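Local coordinates for sensor protein (PDB 2R8R) that is the N-terminal, P-loop-type cytoplasmic part of the sensor KdpD, whose full-length form probably autophosphorylates on a histidine from ATP in a two-component system, at residues A[9-14]-A[122-127]; A[18-23]-A[89-94]; A[161-166]-A[203-208]. One frame throughout, in Å; residues are numbered along the deposited sequence.

Interaction 1: A[9-14]-A[122-127]; sequences VFLGAA and TTVNVQ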
loop_
_atom_site.group_PDB
_atom_site.type_symbol
_atom_site.label_atom_id
_atom_site.label_comp_id
_atom_site.label_asym_id
_atom_site.label_seq_id
_atom_site.Cartn_x
_atom_site.Cartn_y
_atom_site.Cartn_z
ATOM N N VAL A 9 5.922 0.713 7.342
ATOM C CA VAL A 9 5.715 0.705 5.903
ATOM C C VAL A 9 6.360 -0.534 5.329
ATOM O O VAL A 9 7.550 -0.756 5.542
ATOM C CB VAL A 9 6.358 1.942 5.224
ATOM C CG1 VAL A 9 6.113 1.975 3.639
ATOM C CG2 VAL A 9 5.904 3.228 5.931
ATOM N N PHE A 10 5.566 -1.340 4.621
ATOM C CA PHE A 10 6.078 -2.436 3.781
ATOM C C PHE A 10 6.301 -1.865 2.397
ATOM O O PHE A 10 5.349 -1.582 1.688
ATOM C CB PHE A 10 5.107 -3.592 3.759
ATOM C CG PHE A 10 4.901 -4.236 5.115
ATOM C CD1 PHE A 10 5.587 -5.424 5.465
ATOM C CD2 PHE A 10 4.037 -3.662 6.061
ATOM C CE1 PHE A 10 5.380 -6.019 6.736
ATOM C CE2 PHE A 10 3.833 -4.258 7.334
ATOM C CZ PHE A 10 4.484 -5.439 7.657
ATOM N N LEU A 11 7.574 -1.653 2.060
ATOM C CA LEU A 11 8.001 -1.043 0.806
ATOM C C LEU A 11 8.318 -2.097 -0.248
ATOM O O LEU A 11 8.970 -3.102 0.062
ATOM C CB LEU A 11 9.250 -0.195 1.023
ATOM C CG LEU A 11 9.935 0.438 -0.212
ATOM C CD1 LEU A 11 9.030 1.537 -0.853
ATOM C CD2 LEU A 11 11.337 0.994 0.192
ATOM N N GLY A 12 7.894 -1.851 -1.492
ATOM C CA GLY A 12 8.139 -2.764 -2.595
ATOM C C GLY A 12 8.487 -2.005 -3.868
ATOM O O GLY A 12 8.199 -0.815 -3.964
ATOM N N ALA A 13 9.085 -2.711 -4.849
ATOM C CA ALA A 13 9.465 -2.151 -6.161
ATOM C C ALA A 13 8.271 -1.986 -7.134
ATOM O O ALA A 13 8.294 -1.140 -8.021
ATOM C CB ALA A 13 10.525 -3.042 -6.819
ATOM N N ALA A 14 7.233 -2.804 -6.951
ATOM C CA ALA A 14 6.157 -2.916 -7.913
ATOM C C ALA A 14 5.026 -3.717 -7.319
ATOM O O ALA A 14 5.210 -4.410 -6.307
ATOM C CB ALA A 14 6.658 -3.632 -9.267
ATOM N N THR A 122 1.202 -0.214 6.709
ATOM C CA THR A 122 0.836 0.256 5.370
ATOM C C THR A 122 1.771 -0.316 4.321
ATOM O O THR A 122 2.830 -0.826 4.637
ATOM C CB THR A 122 0.775 1.848 5.294
ATOM O OG1 THR A 122 0.067 2.248 4.112
ATOM C CG2 THR A 122 2.171 2.499 5.299
ATOM N N THR A 123 1.347 -0.248 3.069
ATOM C CA THR A 123 2.152 -0.697 1.930
ATOM C C THR A 123 2.314 0.453 0.944
ATOM O O THR A 123 1.433 1.305 0.818
ATOM C CB THR A 123 1.477 -1.855 1.236
ATOM O OG1 THR A 123 0.252 -1.382 0.690
ATOM C CG2 THR A 123 1.188 -2.994 2.243
ATOM N N VAL A 124 3.454 0.494 0.262
ATOM C CA VAL A 124 3.649 1.427 -0.804
ATOM C C VAL A 124 4.677 0.878 -1.793
ATOM O O VAL A 124 5.654 0.236 -1.384
ATOM C CB VAL A 124 4.102 2.789 -0.259
ATOM C CG1 VAL A 124 5.605 2.758 0.199
ATOM C CG2 VAL A 124 3.806 3.916 -1.288
ATOM N N ASN A 125 4.444 1.144 -3.084
ATOM C CA ASN A 125 5.460 0.938 -4.138
ATOM C C ASN A 125 6.374 2.140 -4.286
ATOM O O ASN A 125 5.940 3.269 -4.139
ATOM C CB ASN A 125 4.816 0.602 -5.471
ATOM C CG ASN A 125 4.245 -0.762 -5.487
ATOM O OD1 ASN A 125 3.101 -0.986 -5.921
ATOM N ND2 ASN A 125 4.999 -1.691 -4.969
ATOM N N VAL A 126 7.637 1.884 -4.593
ATOM C CA VAL A 126 8.657 2.930 -4.563
ATOM C C VAL A 126 8.398 4.078 -5.543
ATOM O O VAL A 126 8.834 5.195 -5.285
ATOM C CB VAL A 126 10.058 2.348 -4.793
ATOM C CG1 VAL A 126 10.250 1.925 -6.238
ATOM C CG2 VAL A 126 11.074 3.350 -4.369
ATOM N N GLN A 127 7.681 3.794 -6.637
ATOM C CA GLN A 127 7.391 4.774 -7.710
ATOM C C GLN A 127 6.635 6.028 -7.266
ATOM O O GLN A 127 6.698 7.080 -7.934
ATOM C CB GLN A 127 6.564 4.115 -8.825
ATOM C CG GLN A 127 5.223 3.602 -8.345
ATOM C CD GLN A 127 4.470 2.792 -9.370
ATOM O OE1 GLN A 127 3.772 3.391 -10.187
ATOM N NE2 GLN A 127 4.571 1.417 -9.322
HETATM O O HOH W 1 6.996 1.035 -8.020
#
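Val9 and Leu11 straddle Val124, whose CG1 methyl is the bump of this contact: it sits 3.6 Å from Val9 CG1 and 3.8 Å from Leu11 CD1, filling the notch between those two branches. With chi1 at 75°, Val124 CG1 lies between its own backbone N and carbonyl carbon, the setting that turns the methyl toward the neighbouring strand. Val9 rests its other branch, CG2, alongside Thr122 CG2, while Leu11 carries CD1 on to Val126, closing the row. On the opposite face Phe10 lays the edge of its ring by Thr122 O, with CD2 3.4 Å from that oxygen in the ring plane. Gly12 has no side chain, and Asn125, beside it on this face, bends its amide in toward the chain at Ala13 and Ala14.

Between these two layers of side chains, two parallel strands run in step. Phe10 N donates to Thr122 O at 2.8 Å, nearly straight at 175°; Val124 N returns to Phe10 O, and Gly12 N reaches Val124 O. Gly12 O then takes Val126 N at 2.8 Å, with a weak bond from Asn125 ND2 besides. A water accepts from both Gln127 N and Gln127 NE2. The threonine hydroxyls turn to other partners, Thr122 OG1 to Val90 O and Thr123 to Asp91. The parallel backbone bonds thus set the register, the methyls keep the Val9 face apolar, and the Asn125 amide holds close to the start of the probable P-loop, next to the sulfate site.

Interaction 2: A[18-23]-A[89-94]; sequences GKTYAM and LVDELA. With SO4 (sulfate ion), chain C.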
loop_
_atom_site.group_PDB
_atom_site.type_symbol
_atom_site.label_atom_id
_atom_site.label_comp_id
_atom_site.label_asym_id
_atom_site.label_seq_id
_atom_site.Cartn_x
_atom_site.Cartn_y
_atom_site.Cartn_z
ATOM N N GLY A 18 4.514 -8.954 -3.083
ATOM C CA GLY A 18 4.064 -9.560 -1.827
ATOM C C GLY A 18 3.934 -8.650 -0.629
ATOM O O GLY A 18 3.939 -9.101 0.495
ATOM N N LYS A 19 3.785 -7.368 -0.864
ATOM C CA LYS A 19 3.650 -6.369 0.224
ATOM C C LYS A 19 2.450 -6.623 1.125
ATOM O O LYS A 19 2.579 -6.650 2.362
ATOM C CB LYS A 19 3.487 -4.969 -0.359
ATOM C CG LYS A 19 4.643 -4.428 -1.168
ATOM C CD LYS A 19 4.329 -2.968 -1.645
ATOM C CE LYS A 19 3.145 -2.823 -2.649
ATOM N NZ LYS A 19 3.396 -3.671 -3.892
ATOM N N THR A 20 1.275 -6.790 0.506
ATOM C CA THR A 20 0.045 -6.992 1.269
ATOM C C THR A 20 0.048 -8.282 2.067
ATOM O O THR A 20 -0.290 -8.281 3.241
ATOM C CB THR A 20 -1.169 -7.000 0.375
ATOM O OG1 THR A 20 -1.280 -5.714 -0.200
ATOM C CG2 THR A 20 -2.417 -7.262 1.169
ATOM N N TYR A 21 0.473 -9.370 1.440
ATOM C CA TYR A 21 0.622 -10.634 2.134
ATOM C C TYR A 21 1.556 -10.493 3.363
ATOM O O TYR A 21 1.228 -10.986 4.449
ATOM C CB TYR A 21 1.156 -11.693 1.165
ATOM C CG TYR A 21 1.176 -13.092 1.756
ATOM C CD1 TYR A 21 0.045 -13.886 1.687
ATOM C CD2 TYR A 21 2.310 -13.624 2.360
ATOM C CE1 TYR A 21 0.010 -15.150 2.195
ATOM C CE2 TYR A 21 2.283 -14.926 2.887
ATOM C CZ TYR A 21 1.108 -15.667 2.797
ATOM O OH TYR A 21 0.978 -16.963 3.281
ATOM N N ALA A 22 2.708 -9.844 3.182
ATOM C CA ALA A 22 3.649 -9.591 4.276
ATOM C C ALA A 22 3.003 -8.790 5.415
ATOM O O ALA A 22 3.127 -9.154 6.585
ATOM C CB ALA A 22 4.926 -8.905 3.782
HETATM N N MSE A 23 2.287 -7.732 5.060
HETATM C CA MSE A 23 1.539 -6.974 6.022
HETATM C C MSE A 23 0.500 -7.819 6.805
HETATM O O MSE A 23 0.343 -7.623 8.030
HETATM C CB MSE A 23 0.864 -5.769 5.362
HETATM C CG MSE A 23 -0.000 -4.975 6.356
HETATM SE SE MSE A 23 -0.937 -3.443 5.626
HETATM C CE MSE A 23 -2.115 -4.370 4.350
ATOM N N LEU A 89 -4.638 -1.739 9.690
ATOM C CA LEU A 89 -4.006 -2.106 8.431
ATOM C C LEU A 89 -4.578 -1.287 7.284
ATOM O O LEU A 89 -5.814 -1.242 7.073
ATOM C CB LEU A 89 -4.198 -3.596 8.139
ATOM C CG LEU A 89 -3.897 -4.504 9.323
ATOM C CD1 LEU A 89 -4.041 -5.946 8.837
ATOM C CD2 LEU A 89 -2.526 -4.207 9.910
ATOM N N VAL A 90 -3.673 -0.619 6.578
ATOM C CA VAL A 90 -4.023 0.365 5.523
ATOM C C VAL A 90 -3.126 0.171 4.282
ATOM O O VAL A 90 -1.971 0.610 4.270
ATOM C CB VAL A 90 -3.881 1.814 6.032
ATOM C CG1 VAL A 90 -4.250 2.851 4.903
ATOM C CG2 VAL A 90 -4.721 2.036 7.315
ATOM N N ASP A 91 -3.649 -0.534 3.269
ATOM C CA ASP A 91 -2.977 -0.655 1.976
ATOM C C ASP A 91 -2.863 0.692 1.281
ATOM O O ASP A 91 -3.709 1.557 1.459
ATOM C CB ASP A 91 -3.686 -1.679 1.066
ATOM C CG ASP A 91 -2.959 -3.017 1.024
ATOM O OD1 ASP A 91 -1.709 -3.016 0.869
ATOM O OD2 ASP A 91 -3.632 -4.066 1.122
ATOM N N GLU A 92 -1.778 0.880 0.540
ATOM C CA GLU A 92 -1.650 1.978 -0.407
ATOM C C GLU A 92 -1.520 3.385 0.179
ATOM O O GLU A 92 -2.435 4.205 0.088
ATOM C CB GLU A 92 -2.739 1.874 -1.481
ATOM C CG GLU A 92 -2.486 0.591 -2.298
ATOM C CD GLU A 92 -3.502 0.270 -3.393
ATOM O OE1 GLU A 92 -4.358 1.146 -3.740
ATOM O OE2 GLU A 92 -3.407 -0.887 -3.907
ATOM N N LEU A 93 -0.328 3.638 0.721
ATOM C CA LEU A 93 0.018 4.843 1.466
ATOM C C LEU A 93 -0.085 6.138 0.618
ATOM O O LEU A 93 -0.400 7.220 1.156
ATOM C CB LEU A 93 1.461 4.669 1.996
ATOM C CG LEU A 93 2.197 5.765 2.765
ATOM C CD1 LEU A 93 1.438 6.254 4.037
ATOM C CD2 LEU A 93 3.586 5.265 3.110
ATOM N N ALA A 94 0.220 6.014 -0.675
ATOM C CA ALA A 94 0.097 7.096 -1.686
ATOM C C ALA A 94 -1.306 7.351 -2.289
ATOM O O ALA A 94 -1.470 8.268 -3.061
ATOM C CB ALA A 94 1.097 6.863 -2.826
HETATM S S SO4 C . 1.687 -6.738 -3.638
HETATM O O1 SO4 C . 1.125 -5.950 -4.700
HETATM O O2 SO4 C . 1.653 -8.147 -3.863
HETATM O O3 SO4 C . 3.034 -6.164 -3.546
HETATM O O4 SO4 C . 0.819 -6.603 -2.460
#
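A sulfate ion, probably from the crystallisation liquor, sits at the start of the helix that brings Thr20 against Asp91, and it is gripped largely by backbone. Gly18 N donates to sulfate O2 at 3.1 Å and more weakly to sulfate O3. Lys19 N also bonds sulfate O3. Thr20 N meets sulfate O4 at 3.0 Å in a nearly straight bond of 169°, and Gly16 N adds another amide. Lys19 is bent at chi3 and chi4, which curls the chain back over the anion and brings NZ to O3, at a modelled distance too short to be taken literally. The positive side chain and the helix N terminus would together favour a bound anion.

Beside this nest, Thr20 and Asp91 meet at about a right angle. Thr20 OG1 lies 2.9 Å from Asp91 OD1, a possible hydrogen bond that is not settled. The carboxylate has firm partners besides: OD1 has one in Thr123, and OD2 takes the amide of Glu43, which fix its rotation. The Thr20 methyl, CG2, leans on Asp91 OD2 at 3.4 Å.

One turn on, Met23, a selenomethionine, stretches CG anti to its backbone N (chi1 177°) and turns only at chi3. Its SE slides past Leu89 CB at 4.1 Å, and its CE methyl comes to 3.6 Å from Asp91 OD2, packing the helix onto the end of strand 87-90. Loop amides and a lysine around an anion, a threonine next in sequence, and an aspartate just past the end of strand 87-90, two places across the sheet from strand 7-12 with 119-125 between them, are consistent with the Walker A P-loop and Walker B-like strand end of P-loop NTPases.

Interaction 3: A[161-166]-A[203-208]; sequences LIDLPP and MAMQTA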
loop_
_atom_site.group_PDB
_atom_site.type_symbol
_atom_site.label_atom_id
_atom_site.label_comp_id
_atom_site.label_asym_id
_atom_site.label_seq_id
_atom_site.Cartn_x
_atom_site.Cartn_y
_atom_site.Cartn_z
ATOM N N LEU A 161 11.621 -3.648 3.578
ATOM C CA LEU A 161 11.663 -3.968 2.133
ATOM C C LEU A 161 11.178 -5.374 1.828
ATOM O O LEU A 161 11.688 -6.349 2.379
ATOM C CB LEU A 161 13.097 -3.783 1.583
ATOM C CG LEU A 161 13.326 -3.949 0.073
ATOM C CD1 LEU A 161 12.479 -2.947 -0.708
ATOM C CD2 LEU A 161 14.873 -3.844 -0.247
ATOM N N ILE A 162 10.146 -5.460 0.982
ATOM C CA ILE A 162 9.611 -6.718 0.487
ATOM C C ILE A 162 10.165 -6.819 -0.939
ATOM O O ILE A 162 9.853 -6.009 -1.809
ATOM C CB ILE A 162 8.068 -6.769 0.526
ATOM C CG1 ILE A 162 7.571 -6.443 1.946
ATOM C CG2 ILE A 162 7.512 -8.100 -0.043
ATOM C CD1 ILE A 162 7.965 -7.423 2.976
ATOM N N ASP A 163 11.039 -7.798 -1.135
ATOM C CA ASP A 163 11.839 -7.908 -2.338
ATOM C C ASP A 163 11.391 -9.148 -3.134
ATOM O O ASP A 163 10.928 -10.129 -2.569
ATOM C CB ASP A 163 13.314 -7.984 -1.933
ATOM C CG ASP A 163 14.258 -8.070 -3.098
ATOM O OD1 ASP A 163 14.117 -7.311 -4.083
ATOM O OD2 ASP A 163 15.206 -8.861 -2.989
ATOM N N LEU A 164 11.517 -9.074 -4.442
ATOM C CA LEU A 164 11.222 -10.176 -5.331
ATOM C C LEU A 164 12.021 -9.965 -6.609
ATOM O O LEU A 164 12.006 -8.874 -7.151
ATOM C CB LEU A 164 9.712 -10.232 -5.608
ATOM C CG LEU A 164 9.212 -11.530 -6.253
ATOM C CD1 LEU A 164 9.131 -12.682 -5.204
ATOM C CD2 LEU A 164 7.923 -11.334 -7.000
ATOM N N PRO A 165 12.720 -11.011 -7.114
ATOM C CA PRO A 165 13.376 -10.861 -8.449
ATOM C C PRO A 165 12.439 -10.476 -9.610
ATOM O O PRO A 165 11.322 -11.034 -9.748
ATOM C CB PRO A 165 13.947 -12.256 -8.705
ATOM C CG PRO A 165 14.100 -12.858 -7.295
ATOM C CD PRO A 165 12.916 -12.366 -6.562
ATOM N N PRO A 166 12.858 -9.508 -10.432
ATOM C CA PRO A 166 12.062 -9.111 -11.604
ATOM C C PRO A 166 11.587 -10.265 -12.499
ATOM O O PRO A 166 10.435 -10.299 -12.886
ATOM C CB PRO A 166 13.013 -8.160 -12.350
ATOM C CG PRO A 166 13.835 -7.563 -11.208
ATOM C CD PRO A 166 14.079 -8.676 -10.301
HETATM N N MSE A 203 15.803 1.111 -6.956
HETATM C CA MSE A 203 15.228 2.270 -6.268
HETATM C C MSE A 203 14.680 1.921 -4.889
HETATM O O MSE A 203 14.931 2.624 -3.923
HETATM C CB MSE A 203 14.101 2.909 -7.108
HETATM C CG MSE A 203 14.629 3.783 -8.236
HETATM SE SE MSE A 203 13.249 4.630 -9.299
HETATM C CE MSE A 203 13.593 3.834 -11.033
ATOM N N ALA A 204 13.916 0.841 -4.812
ATOM C CA ALA A 204 13.361 0.386 -3.532
ATOM C C ALA A 204 14.509 0.094 -2.552
ATOM O O ALA A 204 14.459 0.471 -1.385
ATOM C CB ALA A 204 12.464 -0.873 -3.748
HETATM N N MSE A 205 15.546 -0.583 -3.030
HETATM C CA MSE A 205 16.683 -0.909 -2.163
HETATM C C MSE A 205 17.443 0.329 -1.726
HETATM O O MSE A 205 17.796 0.455 -0.567
HETATM C CB MSE A 205 17.627 -1.894 -2.838
HETATM C CG MSE A 205 17.145 -3.314 -2.684
HETATM SE SE MSE A 205 18.294 -4.524 -3.600
HETATM C CE MSE A 205 17.453 -6.283 -3.213
ATOM N N GLN A 206 17.704 1.237 -2.661
ATOM C CA GLN A 206 18.365 2.491 -2.340
ATOM C C GLN A 206 17.511 3.304 -1.365
ATOM O O GLN A 206 18.025 3.870 -0.413
ATOM C CB GLN A 206 18.617 3.285 -3.605
ATOM C CG GLN A 206 19.745 2.751 -4.498
ATOM C CD GLN A 206 19.797 3.486 -5.853
ATOM O OE1 GLN A 206 18.821 4.147 -6.263
ATOM N NE2 GLN A 206 20.926 3.351 -6.562
ATOM N N THR A 207 16.202 3.359 -1.602
ATOM C CA THR A 207 15.266 3.961 -0.645
ATOM C C THR A 207 15.359 3.331 0.751
ATOM O O THR A 207 15.474 4.059 1.729
ATOM C CB THR A 207 13.805 3.892 -1.128
ATOM O OG1 THR A 207 13.684 4.562 -2.392
ATOM C CG2 THR A 207 12.818 4.566 -0.081
ATOM N N ALA A 208 15.331 1.995 0.828
ATOM C CA ALA A 208 15.389 1.288 2.116
ATOM C C ALA A 208 16.711 1.491 2.849
ATOM O O ALA A 208 16.726 1.521 4.095
ATOM C CB ALA A 208 15.093 -0.214 1.962
#
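Leu161, at the end of its strand, makes most of this contact, spreading over one side of the helix. Its CB faces Ala208 CB at 4.1 Å. Chi1 of -175° puts CG anti to the backbone N, and the two branches then part: CD1 goes to Ala204 CB at 3.7 Å, and CD2 presses on Met205 CG at 3.4 Å, tighter than usual for two carbons. Leu161 and the selenomethionine Met205 cross at about a right angle. The two methyls of the leucine fork thus rest one on Ala204 and one on Met205, with CB against Ala208.

Two residues on, Asp163 meets the far end of the same side chain. Met205 is extended beyond CG, which carries its CE methyl to 3.4 Å from Asp163 OD2. This is a methyl packed against a carboxylate; the charge itself is engaged by Arg201, one turn earlier on the helix, in a salt bridge through OD1.

The segment continues from the edge strand 158-161 toward helix 166-174, with helix 194-209 lying against it. Pro166 packs on Leu197 and Arg201, and on another side of the helix Met203 meets helix 133-140.

From the N terminus, strand 7-12 leads through the probable P-loop (Walker A), the loop that holds the sulfate, into helix 19-32. Interaction 2 closes the shorter loop, joining 18-23 to 89-94 over 65 intervening residues; interaction 1 closes the wider one, 9-14 with 122-127, and encloses interaction 2 completely. The two meet where strands 119-125 and 87-90 are neighbours in the sheet. Interaction 3 follows in series, binding the exit from edge strand 158-161 to helix 194-209, and reaches back to interaction 1 through Ile162 N and Leu11 O. Together they tie the parallel sheet to the anion-binding helix and the C-terminal helix.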